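Local coordinates for protein FKBO (Streptomyces hygroscopicus, PDB 4BPS) that hydrolyses chorismate to a dihydroxy-dihydrobenzoate and pyruvate, a step in the biosynthesis of the immunosuppressant polyketides FK506 and FK520, at residues D113-A116 / A117-N121; V160-A163 / Q164-E168; A208-A212 / H213-T217; G261-E264 / V265-N269; L306-V309 / R310-C313. All blocks are in the same frame, centred on the assembly; numbering follows the deposited sequence.

Contact 1: D113-A116 / A117-N121; sequences DATA and ALYTN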
loop_
_atom_site.group_PDB
_atom_site.type_symbol
_atom_site.label_atom_id
_atom_site.label_comp_id
_atom_site.label_asym_id
_atom_site.label_seq_id
_atom_site.Cartn_x
_atom_site.Cartn_y
_atom_site.Cartn_z
ATOM N N ASP A 113 -1.975 -11.057 -17.436
ATOM C CA ASP A 113 -1.537 -10.259 -18.571
ATOM C C ASP A 113 -1.870 -8.774 -18.351
ATOM O O ASP A 113 -1.055 -7.888 -18.623
ATOM C CB ASP A 113 -2.181 -10.765 -19.855
ATOM C CG ASP A 113 -1.762 -12.184 -20.195
ATOM O OD1 ASP A 113 -0.592 -12.558 -19.951
ATOM O OD2 ASP A 113 -2.593 -12.935 -20.729
ATOM N N ALA A 114 -3.056 -8.493 -17.841
ATOM C CA ALA A 114 -3.464 -7.109 -17.606
ATOM C C ALA A 114 -2.636 -6.455 -16.496
ATOM O O ALA A 114 -2.337 -5.259 -16.568
ATOM C CB ALA A 114 -4.934 -7.066 -17.244
ATOM N N THR A 115 -2.257 -7.245 -15.495
ATOM C CA THR A 115 -1.441 -6.740 -14.389
ATOM C C THR A 115 -0.017 -6.457 -14.880
ATOM O O THR A 115 0.599 -5.455 -14.497
ATOM C CB THR A 115 -1.419 -7.736 -13.229
ATOM O OG1 THR A 115 -2.749 -7.891 -12.724
ATOM C CG2 THR A 115 -0.537 -7.265 -12.086
ATOM N N ALA A 116 0.520 -7.336 -15.719
ATOM C CA ALA A 116 1.846 -7.110 -16.269
ATOM C C ALA A 116 1.848 -5.830 -17.103
ATOM O O ALA A 116 2.800 -5.038 -17.062
ATOM C CB ALA A 116 2.314 -8.298 -17.113
ATOM N N ALA A 117 0.774 -5.607 -17.868
ATOM C CA ALA A 117 0.681 -4.405 -18.686
ATOM C C ALA A 117 0.561 -3.141 -17.814
ATOM O O ALA A 117 1.192 -2.126 -18.086
ATOM C CB ALA A 117 -0.477 -4.509 -19.665
ATOM N N LEU A 118 -0.244 -3.220 -16.761
ATOM C CA LEU A 118 -0.432 -2.111 -15.851
ATOM C C LEU A 118 0.897 -1.750 -15.193
ATOM O O LEU A 118 1.301 -0.582 -15.196
ATOM C CB LEU A 118 -1.500 -2.522 -14.823
ATOM C CG LEU A 118 -1.855 -1.485 -13.770
ATOM C CD1 LEU A 118 -3.286 -1.695 -13.265
ATOM C CD2 LEU A 118 -0.868 -1.541 -12.605
ATOM N N TYR A 119 1.600 -2.742 -14.650
ATOM C CA TYR A 119 2.887 -2.451 -14.021
ATOM C C TYR A 119 3.927 -1.980 -15.037
ATOM O O TYR A 119 4.721 -1.105 -14.737
ATOM C CB TYR A 119 3.403 -3.653 -13.196
ATOM C CG TYR A 119 3.013 -3.535 -11.737
ATOM C CD1 TYR A 119 3.822 -2.849 -10.856
ATOM C CD2 TYR A 119 1.820 -4.059 -11.266
ATOM C CE1 TYR A 119 3.454 -2.662 -9.526
ATOM C CE2 TYR A 119 1.442 -3.869 -9.943
ATOM C CZ TYR A 119 2.270 -3.182 -9.071
ATOM O OH TYR A 119 1.911 -2.964 -7.754
ATOM N N THR A 120 3.910 -2.543 -16.248
ATOM C CA THR A 120 4.786 -2.019 -17.301
ATOM C C THR A 120 4.550 -0.526 -17.491
ATOM O O THR A 120 5.485 0.258 -17.614
ATOM C CB THR A 120 4.563 -2.756 -18.616
ATOM O OG1 THR A 120 5.071 -4.095 -18.523
ATOM C CG2 THR A 120 5.282 -2.054 -19.773
ATOM N N ASN A 121 3.283 -0.150 -17.526
ATOM C CA ASN A 121 2.936 1.244 -17.748
ATOM C C ASN A 121 3.379 2.120 -16.564
ATOM O O ASN A 121 3.857 3.241 -16.773
ATOM C CB ASN A 121 1.442 1.400 -18.027
ATOM C CG ASN A 121 1.061 0.839 -19.386
ATOM O OD1 ASN A 121 1.908 0.737 -20.271
ATOM N ND2 ASN A 121 -0.182 0.434 -19.541
#
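Ala117, Leu118, Tyr119 and Thr120 give their backbone N-H groups to the carbonyls of Asp113, Ala114, Thr115 and Ala116, the i to i+4 ladder of an alpha-helix. Tyr119 N meets Thr115 O at 2.9 Å with an N-H...O angle of 173°. Ala116 O takes two donors, Thr120 N at 2.8 Å and Thr120 OG1 at 2.9 Å, from opposite faces of its plane. The hydroxyl folds back because chi1 of -71° sets OG1 beside its own backbone N. Helix 112-129 belongs to the YjgF-type fold and packs on helix 154-169, where small Ala116 lets Gln164 approach, while Leu118 rests on Val103 and Cys191 of the sheet. A valine in place of Thr120 would probably leave Ala116 O without its second donor. Thr115 and Tyr119 run side by side: Thr115 CG2 lies 4.1 Å from Tyr119 CD2, and Thr115 O sits in plane at the ring edge. Their polar ends part, Thr115 OG1 bonding to Tyr111 O and Tyr119 OH to Asn139 OD1 of the ligand pocket.

Contact 2: V160-A163 / Q164-E168; sequences VGRA and QALDE. With 3EB (3-(2-carboxyethyl)benzoic acid), chain B.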
loop_
_atom_site.group_PDB
_atom_site.type_symbol
_atom_site.label_atom_id
_atom_site.label_comp_id
_atom_site.label_asym_id
_atom_site.label_seq_id
_atom_site.Cartn_x
_atom_site.Cartn_y
_atom_site.Cartn_z
ATOM N N VAL A 160 1.799 -13.360 -10.607
ATOM C CA VAL A 160 2.431 -13.704 -11.879
ATOM C C VAL A 160 2.595 -12.432 -12.725
ATOM O O VAL A 160 3.673 -12.171 -13.280
ATOM C CB VAL A 160 1.607 -14.763 -12.648
ATOM C CG1 VAL A 160 2.100 -14.909 -14.084
ATOM C CG2 VAL A 160 1.662 -16.112 -11.922
ATOM N N GLY A 161 1.525 -11.654 -12.860
ATOM C CA GLY A 161 1.597 -10.454 -13.671
ATOM C C GLY A 161 2.583 -9.409 -13.171
ATOM O O GLY A 161 3.340 -8.818 -13.945
ATOM N N ARG A 162 2.571 -9.164 -11.864
ATOM C CA ARG A 162 3.528 -8.222 -11.304
ATOM C C ARG A 162 4.964 -8.680 -11.569
ATOM O O ARG A 162 5.800 -7.908 -12.014
ATOM C CB ARG A 162 3.243 -8.034 -9.819
ATOM C CG ARG A 162 4.286 -7.192 -9.106
ATOM C CD ARG A 162 3.875 -6.806 -7.674
ATOM N NE ARG A 162 3.664 -7.996 -6.829
ATOM C CZ ARG A 162 3.164 -7.954 -5.595
ATOM N NH1 ARG A 162 2.829 -6.783 -5.021
ATOM N NH2 ARG A 162 2.977 -9.092 -4.927
ATOM N N ALA A 163 5.236 -9.960 -11.315
ATOM C CA ALA A 163 6.571 -10.505 -11.509
ATOM C C ALA A 163 6.983 -10.379 -12.975
ATOM O O ALA A 163 8.144 -10.055 -13.274
ATOM C CB ALA A 163 6.633 -11.958 -11.035
ATOM N N GLN A 164 6.064 -10.671 -13.890
ATOM C CA GLN A 164 6.360 -10.561 -15.320
ATOM C C GLN A 164 6.739 -9.133 -15.697
ATOM O O GLN A 164 7.669 -8.925 -16.494
ATOM C CB GLN A 164 5.175 -11.053 -16.156
ATOM C CG GLN A 164 5.433 -11.064 -17.654
ATOM C CD GLN A 164 4.221 -11.518 -18.416
ATOM O OE1 GLN A 164 3.642 -12.556 -18.087
ATOM N NE2 GLN A 164 3.822 -10.756 -19.440
ATOM N N ALA A 165 6.035 -8.150 -15.140
ATOM C CA ALA A 165 6.350 -6.756 -15.437
ATOM C C ALA A 165 7.764 -6.390 -14.965
ATOM O O ALA A 165 8.444 -5.618 -15.636
ATOM C CB ALA A 165 5.341 -5.813 -14.831
ATOM N N LEU A 166 8.200 -6.912 -13.817
ATOM C CA LEU A 166 9.558 -6.591 -13.399
ATOM C C LEU A 166 10.554 -7.109 -14.432
ATOM O O LEU A 166 11.510 -6.417 -14.787
ATOM C CB LEU A 166 9.908 -7.149 -12.015
ATOM C CG LEU A 166 9.541 -6.286 -10.796
ATOM C CD1 LEU A 166 8.057 -6.285 -10.479
ATOM C CD2 LEU A 166 10.328 -6.763 -9.575
ATOM N N ASP A 167 10.342 -8.320 -14.929
ATOM C CA ASP A 167 11.241 -8.826 -15.966
ATOM C C ASP A 167 11.175 -8.004 -17.249
ATOM O O ASP A 167 12.193 -7.763 -17.889
ATOM C CB ASP A 167 10.898 -10.276 -16.290
ATOM C CG ASP A 167 11.176 -11.209 -15.139
ATOM O OD1 ASP A 167 11.989 -10.847 -14.254
ATOM O OD2 ASP A 167 10.574 -12.305 -15.114
ATOM N N GLU A 168 9.974 -7.601 -17.645
ATOM C CA GLU A 168 9.792 -6.780 -18.840
ATOM C C GLU A 168 10.477 -5.428 -18.740
ATOM O O GLU A 168 10.808 -4.825 -19.753
ATOM C CB GLU A 168 8.292 -6.597 -19.093
ATOM C CG GLU A 168 7.682 -7.839 -19.672
ATOM C CD GLU A 168 6.160 -7.898 -19.610
ATOM O OE1 GLU A 168 5.527 -7.071 -18.906
ATOM O OE2 GLU A 168 5.599 -8.774 -20.312
HETATM C C 3EB B . 2.741 -11.168 3.432
HETATM O O 3EB B . 3.110 -11.859 2.477
HETATM C CA 3EB B . 1.299 -10.796 3.639
HETATM O OAB 3EB B . 1.450 -8.837 -2.560
HETATM O OAD 3EB B . 1.792 -6.649 -2.428
HETATM C CAE 3EB B . 1.607 -8.029 2.403
HETATM C CAF 3EB B . 2.032 -6.870 1.764
HETATM C CAG 3EB B . 1.141 -9.116 1.662
HETATM C CAH 3EB B . 1.988 -6.773 0.384
HETATM C CAL 3EB B . 1.573 -7.796 -1.883
HETATM C CAM 3EB B . 1.123 -9.008 0.271
HETATM C CAN 3EB B . 1.559 -7.854 -0.379
HETATM O OXT 3EB B . 3.556 -10.768 4.349
HETATM C C2 3EB B . 0.612 -10.379 2.322
HETATM O O HOH W 1 10.271 -10.825 -11.550
#
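Arg162 and Leu166 lie side by side on helix 154-169, the helix of a beta-alpha-beta unit between strands 133-142 and 178-184. Here the packing is tight: Leu166 CD1 comes within 3.2 Å of Arg162 O and 4.1 Å of Arg162 CG, and the neighbouring Ala165 is small enough to sit against Tyr119 of helix 112-129. With CG anti to the backbone N (chi1 173°) and a bend at chi3, the arginine reaches away from the helix to the bound 3-(2-carboxyethyl)benzoic acid. Its guanidinium grips the benzoate carboxylate with two prongs, NH1 to OAD at 2.8 Å and 177°, NH2 to OAB also at 2.8 Å. Were Arg162 replaced by alanine, that carboxylate would probably lose its paired N-H donors and its charge partner. The side of the helix at Ala163 and Asp167 is looser and wetter: Asp167 N to Ala163 O is a long bond at 3.3 Å, and a water donates both to Ala163 O and to Asp167 OD1. Along the flank that meets helix 112-129, Gln164 NE2, with its partner close to the amide plane, donates to Glu168 OE2 at 2.8 Å, meeting that oxygen from above the carboxylate plane.

Contact 3: A208-A212 / H213-T217; sequences AVLTA and HHYPT. With 3EB (3-(2-carboxyethyl)benzoic acid), chain B.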
loop_
_atom_site.group_PDB
_atom_site.type_symbol
_atom_site.label_atom_id
_atom_site.label_comp_id
_atom_site.label_asym_id
_atom_site.label_seq_id
_atom_site.Cartn_x
_atom_site.Cartn_y
_atom_site.Cartn_z
ATOM N N ALA A 208 12.822 -11.241 11.165
ATOM C CA ALA A 208 12.162 -12.541 11.439
ATOM C C ALA A 208 11.110 -12.888 10.386
ATOM O O ALA A 208 10.269 -13.773 10.621
ATOM C CB ALA A 208 11.541 -12.523 12.831
ATOM N N VAL A 209 11.159 -12.203 9.238
ATOM C CA VAL A 209 10.196 -12.459 8.166
ATOM C C VAL A 209 10.980 -12.629 6.884
ATOM O O VAL A 209 11.874 -11.834 6.574
ATOM C CB VAL A 209 9.150 -11.321 8.056
ATOM C CG1 VAL A 209 8.252 -11.507 6.837
ATOM C CG2 VAL A 209 8.284 -11.291 9.331
ATOM N N LEU A 210 10.653 -13.680 6.142
ATOM C CA LEU A 210 11.352 -13.963 4.908
ATOM C C LEU A 210 11.034 -12.889 3.856
ATOM O O LEU A 210 9.885 -12.490 3.683
ATOM C CB LEU A 210 10.921 -15.344 4.400
ATOM C CG LEU A 210 11.665 -15.903 3.181
ATOM C CD1 LEU A 210 13.168 -16.060 3.421
ATOM C CD2 LEU A 210 11.045 -17.231 2.771
ATOM N N THR A 211 12.056 -12.456 3.125
ATOM C CA THR A 211 11.863 -11.533 2.004
ATOM C C THR A 211 10.847 -12.106 1.026
ATOM O O THR A 211 10.943 -13.280 0.638
ATOM C CB THR A 211 13.215 -11.290 1.347
ATOM O OG1 THR A 211 14.033 -10.578 2.285
ATOM C CG2 THR A 211 13.120 -10.477 0.075
ATOM N N ALA A 212 9.868 -11.284 0.648
ATOM C CA ALA A 212 8.704 -11.758 -0.111
ATOM C C ALA A 212 9.118 -12.516 -1.371
ATOM O O ALA A 212 8.582 -13.600 -1.645
ATOM C CB ALA A 212 7.773 -10.586 -0.425
ATOM N N HIS A 213 10.053 -11.951 -2.150
ATOM C CA HIS A 213 10.375 -12.622 -3.410
ATOM C C HIS A 213 11.237 -13.864 -3.229
ATOM O O HIS A 213 11.541 -14.551 -4.200
ATOM C CB HIS A 213 10.934 -11.656 -4.466
ATOM C CG HIS A 213 12.284 -11.098 -4.191
ATOM N ND1 HIS A 213 12.484 -9.935 -3.469
ATOM C CD2 HIS A 213 13.500 -11.496 -4.637
ATOM C CE1 HIS A 213 13.782 -9.675 -3.444
ATOM N NE2 HIS A 213 14.419 -10.598 -4.147
ATOM N N HIS A 214 11.575 -14.172 -1.970
ATOM C CA HIS A 214 12.217 -15.447 -1.611
ATOM C C HIS A 214 11.225 -16.473 -1.072
ATOM O O HIS A 214 11.641 -17.556 -0.660
ATOM C CB HIS A 214 13.316 -15.220 -0.560
ATOM C CG HIS A 214 14.457 -14.403 -1.057
ATOM N ND1 HIS A 214 15.451 -13.942 -0.220
ATOM C CD2 HIS A 214 14.772 -13.969 -2.297
ATOM C CE1 HIS A 214 16.325 -13.244 -0.924
ATOM N NE2 HIS A 214 15.941 -13.251 -2.189
ATOM N N TYR A 215 9.936 -16.166 -1.050
ATOM C CA TYR A 215 8.968 -17.144 -0.598
ATOM C C TYR A 215 9.085 -18.443 -1.406
ATOM O O TYR A 215 9.323 -18.423 -2.611
ATOM C CB TYR A 215 7.540 -16.637 -0.736
ATOM C CG TYR A 215 7.013 -15.661 0.317
ATOM C CD1 TYR A 215 7.812 -15.162 1.352
ATOM C CD2 TYR A 215 5.697 -15.246 0.264
ATOM C CE1 TYR A 215 7.283 -14.287 2.272
ATOM C CE2 TYR A 215 5.158 -14.354 1.166
ATOM C CZ TYR A 215 5.953 -13.864 2.171
ATOM O OH TYR A 215 5.474 -12.942 3.102
ATOM N N PRO A 216 8.813 -19.577 -0.753
ATOM C CA PRO A 216 8.890 -20.864 -1.449
ATOM C C PRO A 216 7.710 -21.035 -2.408
ATOM O O PRO A 216 6.726 -20.281 -2.390
ATOM C CB PRO A 216 8.828 -21.870 -0.296
ATOM C CG PRO A 216 8.031 -21.173 0.766
ATOM C CD PRO A 216 8.464 -19.739 0.673
ATOM N N THR A 217 7.790 -22.074 -3.226
ATOM C CA THR A 217 6.854 -22.167 -4.336
ATOM C C THR A 217 5.452 -22.576 -3.911
ATOM O O THR A 217 4.534 -22.496 -4.716
ATOM C CB THR A 217 7.358 -23.117 -5.432
ATOM O OG1 THR A 217 7.466 -24.432 -4.889
ATOM C CG2 THR A 217 8.700 -22.663 -5.996
HETATM C C 3EB B . 2.741 -11.168 3.432
HETATM O O 3EB B . 3.110 -11.859 2.477
HETATM C CA 3EB B . 1.299 -10.796 3.639
HETATM O OAB 3EB B . 1.450 -8.837 -2.560
HETATM O OAD 3EB B . 1.792 -6.649 -2.428
HETATM C CAE 3EB B . 1.607 -8.029 2.403
HETATM C CAF 3EB B . 2.032 -6.870 1.764
HETATM C CAG 3EB B . 1.141 -9.116 1.662
HETATM C CAH 3EB B . 1.988 -6.773 0.384
HETATM C CAL 3EB B . 1.573 -7.796 -1.883
HETATM C CAM 3EB B . 1.123 -9.008 0.271
HETATM C CAN 3EB B . 1.559 -7.854 -0.379
HETATM O OXT 3EB B . 3.556 -10.768 4.349
HETATM C C2 3EB B . 0.612 -10.379 2.322
#
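His213, the first residue past Ala212, lies alongside Thr211, whose methyl CG2 is 3.6 Å from His213 ND1; the chi1 of His213, 69°, places its CG between the backbone N and the carbonyl carbon and so sets the imidazole next to that methyl. His214 closes the 3-10 turn by giving its N-H to Thr211 O at 2.8 Å. Its ring slides under the same threonine methyl: Thr211 CG2 stands 4.2 Å from the ring centroid in a CH-pi contact, so one branched side chain serves two imidazoles, while Thr211 OG1 bonds to Glu205. Leu210 crosses His214 at about a right angle. At Tyr215 the backbone N bonds to Ala212 O at 3.0 Å, and the ring swings back beneath the first segment. Ala212 CA lies over one face, 4.0 Å from the centroid; Leu210 O touches the rim at CE1, and Leu210 CD2 packs 4.1 Å from CD1. Pro216 follows, its CD packing beside the same leucine methyl, Leu210 CD2. Thus steadied, Tyr215 points its hydroxyl into the pocket, where OH donates to oxygen O of the ligand's propionate carboxylate at 2.7 Å and is also bonded to Arg228. These contacts build a loop wall of the chorismatase substrate site, in which Tyr215 and Arg228 are both substrate-binding residues.

Contact 4: G261-E264 / V265-N269; sequences GQCE and VALDN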
loop_
_atom_site.group_PDB
_atom_site.type_symbol
_atom_site.label_atom_id
_atom_site.label_comp_id
_atom_site.label_asym_id
_atom_site.label_seq_id
_atom_site.Cartn_x
_atom_site.Cartn_y
_atom_site.Cartn_z
ATOM N N GLY A 261 -4.433 -13.248 18.063
ATOM C CA GLY A 261 -3.032 -13.606 17.966
ATOM C C GLY A 261 -2.375 -13.099 16.686
ATOM O O GLY A 261 -1.262 -12.563 16.707
ATOM N N GLN A 262 -3.073 -13.219 15.549
ATOM C CA GLN A 262 -2.532 -12.678 14.304
ATOM C C GLN A 262 -2.344 -11.175 14.403
ATOM O O GLN A 262 -1.344 -10.644 13.913
ATOM C CB GLN A 262 -3.384 -13.018 13.083
ATOM C CG GLN A 262 -3.334 -14.502 12.714
ATOM C CD GLN A 262 -3.911 -14.774 11.351
ATOM O OE1 GLN A 262 -4.196 -13.871 10.556
ATOM N NE2 GLN A 262 -4.092 -16.038 11.048
ATOM N N CYS A 263 -3.299 -10.470 15.015
ATOM C CA CYS A 263 -3.197 -9.013 15.109
ATOM C C CYS A 263 -1.998 -8.637 16.012
ATOM O O CYS A 263 -1.242 -7.706 15.695
ATOM C CB CYS A 263 -4.498 -8.460 15.660
ATOM S SG CYS A 263 -4.613 -6.648 15.556
ATOM N N GLU A 264 -1.822 -9.372 17.121
ATOM C CA GLU A 264 -0.685 -9.107 18.009
ATOM C C GLU A 264 0.647 -9.325 17.276
ATOM O O GLU A 264 1.571 -8.521 17.425
ATOM C CB GLU A 264 -0.768 -9.977 19.255
ATOM C CG GLU A 264 -1.944 -9.652 20.182
ATOM C CD GLU A 264 -1.768 -8.394 21.031
ATOM O OE1 GLU A 264 -0.754 -7.702 20.891
ATOM O OE2 GLU A 264 -2.672 -8.086 21.834
ATOM N N VAL A 265 0.760 -10.404 16.498
ATOM C CA VAL A 265 1.989 -10.658 15.762
ATOM C C VAL A 265 2.192 -9.637 14.640
ATOM O O VAL A 265 3.313 -9.214 14.370
ATOM C CB VAL A 265 2.042 -12.109 15.235
ATOM C CG1 VAL A 265 3.223 -12.308 14.288
ATOM C CG2 VAL A 265 2.149 -13.064 16.426
ATOM N N ALA A 266 1.115 -9.228 13.964
ATOM C CA ALA A 266 1.223 -8.186 12.947
ATOM C C ALA A 266 1.796 -6.916 13.567
ATOM O O ALA A 266 2.701 -6.282 13.015
ATOM C CB ALA A 266 -0.138 -7.917 12.313
ATOM N N LEU A 267 1.258 -6.512 14.717
ATOM C CA LEU A 267 1.756 -5.324 15.405
ATOM C C LEU A 267 3.202 -5.532 15.872
ATOM O O LEU A 267 4.008 -4.614 15.800
ATOM C CB LEU A 267 0.822 -4.974 16.555
ATOM C CG LEU A 267 -0.542 -4.422 16.121
ATOM C CD1 LEU A 267 -1.514 -4.429 17.315
ATOM C CD2 LEU A 267 -0.399 -3.036 15.553
ATOM N N ASP A 268 3.522 -6.734 16.373
ATOM C CA ASP A 268 4.908 -7.045 16.726
ATOM C C ASP A 268 5.829 -6.894 15.517
ATOM O O ASP A 268 6.941 -6.375 15.641
ATOM C CB ASP A 268 5.069 -8.483 17.230
ATOM C CG ASP A 268 4.422 -8.759 18.564
ATOM O OD1 ASP A 268 4.046 -7.825 19.293
ATOM O OD2 ASP A 268 4.313 -9.978 18.867
ATOM N N ASN A 269 5.386 -7.378 14.353
ATOM C CA ASN A 269 6.206 -7.275 13.149
ATOM C C ASN A 269 6.397 -5.809 12.760
ATOM O O ASN A 269 7.507 -5.379 12.391
ATOM C CB ASN A 269 5.557 -8.033 11.998
ATOM C CG ASN A 269 5.866 -9.534 12.031
ATOM O OD1 ASN A 269 6.956 -9.938 12.430
ATOM N ND2 ASN A 269 4.941 -10.354 11.520
#
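Val265, Ala266, Leu267 and Asp268 donate their backbone N-H groups to Gly261, Gln262, Cys263 and Glu264 in turn, with bonds of regular alpha-helical geometry such as Ala266 N to Gln262 O at 2.8 Å. Cys263 and Leu267 form the apolar stripe: Cys263 SG lies 4.2 Å from Leu267 CD1, and Leu267 CG comes to 3.4 Å from Cys263 O. The thiol is compact enough to fit among Val309, Val312 and Cys313 of helix 306-314. Ala266, one step round, has the small side chain needed to lie on Ile339 of strand 337-343, the strand that also carries the proton acceptor Glu338. Gln262 turns its buried amide to the loops, with OE1 on Leu336 N and NE2 on the carbonyls of Asp334 and His255. With CG beside its own backbone N (chi1 -68°), Asp268 curls back and brings its carboxylate close to Glu264 O, OD1 lying 3.2 Å from it; neither oxygen has a proton to offer, so the approach is not a hydrogen bond. Glu264 OE1 and Asp268 OD1 stand 5.1 Å apart, and both form salt bridges with Arg316. The shared arginine probably offsets the repulsion of like charges and keeps both carboxylates ionised.

Contact 5: L306-V309 / R310-C313; sequences LDTV and RRVC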
loop_
_atom_site.group_PDB
_atom_site.type_symbol
_atom_site.label_atom_id
_atom_site.label_comp_id
_atom_site.label_asym_id
_atom_site.label_seq_id
_atom_site.Cartn_x
_atom_site.Cartn_y
_atom_site.Cartn_z
ATOM N N LEU A 306 -14.154 -7.358 13.569
ATOM C CA LEU A 306 -13.689 -5.984 13.500
ATOM C C LEU A 306 -13.567 -5.353 14.877
ATOM O O LEU A 306 -12.575 -4.708 15.154
ATOM C CB LEU A 306 -14.579 -5.123 12.584
ATOM C CG LEU A 306 -13.975 -4.864 11.177
ATOM C CD1 LEU A 306 -14.316 -6.035 10.258
ATOM C CD2 LEU A 306 -14.362 -3.564 10.523
ATOM N N ASP A 307 -14.552 -5.541 15.746
ATOM C CA ASP A 307 -14.439 -4.917 17.062
ATOM C C ASP A 307 -13.324 -5.567 17.896
ATOM O O ASP A 307 -12.641 -4.886 18.635
ATOM C CB ASP A 307 -15.755 -4.940 17.818
ATOM C CG ASP A 307 -15.757 -3.943 18.963
ATOM O OD1 ASP A 307 -15.621 -2.722 18.696
ATOM O OD2 ASP A 307 -15.864 -4.373 20.128
ATOM N N THR A 308 -13.153 -6.878 17.777
ATOM C CA THR A 308 -12.078 -7.581 18.451
ATOM C C THR A 308 -10.739 -6.939 18.067
ATOM O O THR A 308 -9.911 -6.600 18.926
ATOM C CB THR A 308 -12.091 -9.071 18.058
ATOM O OG1 THR A 308 -13.343 -9.645 18.447
ATOM C CG2 THR A 308 -10.954 -9.831 18.733
ATOM N N VAL A 309 -10.544 -6.763 16.767
ATOM C CA VAL A 309 -9.313 -6.175 16.278
ATOM C C VAL A 309 -9.158 -4.713 16.694
ATOM O O VAL A 309 -8.066 -4.291 17.085
ATOM C CB VAL A 309 -9.228 -6.341 14.743
ATOM C CG1 VAL A 309 -8.128 -5.480 14.136
ATOM C CG2 VAL A 309 -9.023 -7.802 14.386
ATOM N N ARG A 310 -10.247 -3.957 16.630
ATOM C CA ARG A 310 -10.209 -2.559 17.042
ATOM C C ARG A 310 -9.659 -2.445 18.468
ATOM O O ARG A 310 -8.823 -1.578 18.746
ATOM C CB ARG A 310 -11.599 -1.930 16.971
ATOM C CG ARG A 310 -11.555 -0.419 17.139
ATOM C CD ARG A 310 -12.951 0.222 17.053
ATOM N NE ARG A 310 -13.627 -0.051 15.775
ATOM C CZ ARG A 310 -13.402 0.603 14.638
ATOM N NH1 ARG A 310 -12.526 1.601 14.602
ATOM N NH2 ARG A 310 -14.068 0.273 13.535
ATOM N N ARG A 311 -10.116 -3.334 19.350
ATOM C CA ARG A 311 -9.717 -3.277 20.750
ATOM C C ARG A 311 -8.248 -3.673 20.939
ATOM O O ARG A 311 -7.534 -3.053 21.739
ATOM C CB ARG A 311 -10.654 -4.135 21.627
ATOM C CG ARG A 311 -12.086 -3.574 21.685
ATOM C CD ARG A 311 -12.986 -4.236 22.739
ATOM N NE ARG A 311 -12.721 -5.661 22.914
ATOM C CZ ARG A 311 -13.385 -6.637 22.300
ATOM N NH1 ARG A 311 -14.369 -6.348 21.454
ATOM N NH2 ARG A 311 -13.061 -7.909 22.532
ATOM N N VAL A 312 -7.780 -4.683 20.212
ATOM C CA VAL A 312 -6.381 -5.053 20.272
ATOM C C VAL A 312 -5.505 -3.902 19.824
ATOM O O VAL A 312 -4.486 -3.589 20.467
ATOM C CB VAL A 312 -6.103 -6.305 19.401
ATOM C CG1 VAL A 312 -4.610 -6.556 19.283
ATOM C CG2 VAL A 312 -6.810 -7.538 19.963
ATOM N N CYS A 313 -5.890 -3.266 18.727
ATOM C CA CYS A 313 -5.107 -2.168 18.209
ATOM C C CYS A 313 -5.126 -0.983 19.171
ATOM O O CYS A 313 -4.102 -0.346 19.372
ATOM C CB CYS A 313 -5.606 -1.747 16.827
ATOM S SG CYS A 313 -5.211 -2.955 15.523
HETATM O O HOH W 2 -15.653 -1.696 16.443
HETATM O O HOH W 3 -13.699 -10.178 21.066
#
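Asp307 and Arg311, one helical turn apart, form a salt bridge in which Asp307 OD2 takes the N-H of Arg311 NH1 at 2.8 Å. The bond is bent, 138° at the hydrogen. NH1 uses its N-H within the guanidinium plane but meets OD2 from above the carboxylate plane, the two flat groups being turned 53° against each other. The aspartate reaches forward because its CG is anti to the backbone N, chi1 -162°, and the bend at chi3 folds the arginine back along the helix so that one face of its guanidinium lies over Thr308 CA. Water supplies the next shell. One molecule accepts from Arg310 NE at 2.7 Å and donates to Asp307 OD1, relaying between charges that are 4.4 Å apart. Another sits between Arg311 NH2, from which it accepts at 2.8 Å, and Thr308 OG1, at 2.7 Å. An acidic residue so near the start of a helix is probably also favoured by the helix dipole. Beneath these solvent-facing groups the backbone bonds hold the turn, and Val309 CG1 packs 4.1 Å from Cys313 SG on the buried flank. Helix 306-314 is the crossover of a beta-alpha-beta unit between the parallel strands 296-300 and 323-327: Leu306 and Val309 rest on Val300, Leu306 also on Leu325, while Thr308 meets Thr260 and Val309 meets Val259 of helix 259-274.

Each contact is local, made within one continuous stretch, so none closes a long loop; they follow in series along the chain, without nesting or crossing. Contacts 1 and 2 come first, on helices 112-129 and 154-169, which pack against each other in the N-terminal family region. Contact 3 lies in the loop between strands 201-204 and 229-232. Of the five, only contacts 2 and 3 touch the ligand: contact 2 holds its benzoate carboxylate, contact 3 its propionate carboxylate. Contact 3 also meets contact 4, where Val209 packs on Asn269. Contacts 4 and 5 then pair helices 259-274 and 306-314, across the chain's centre from contact 1.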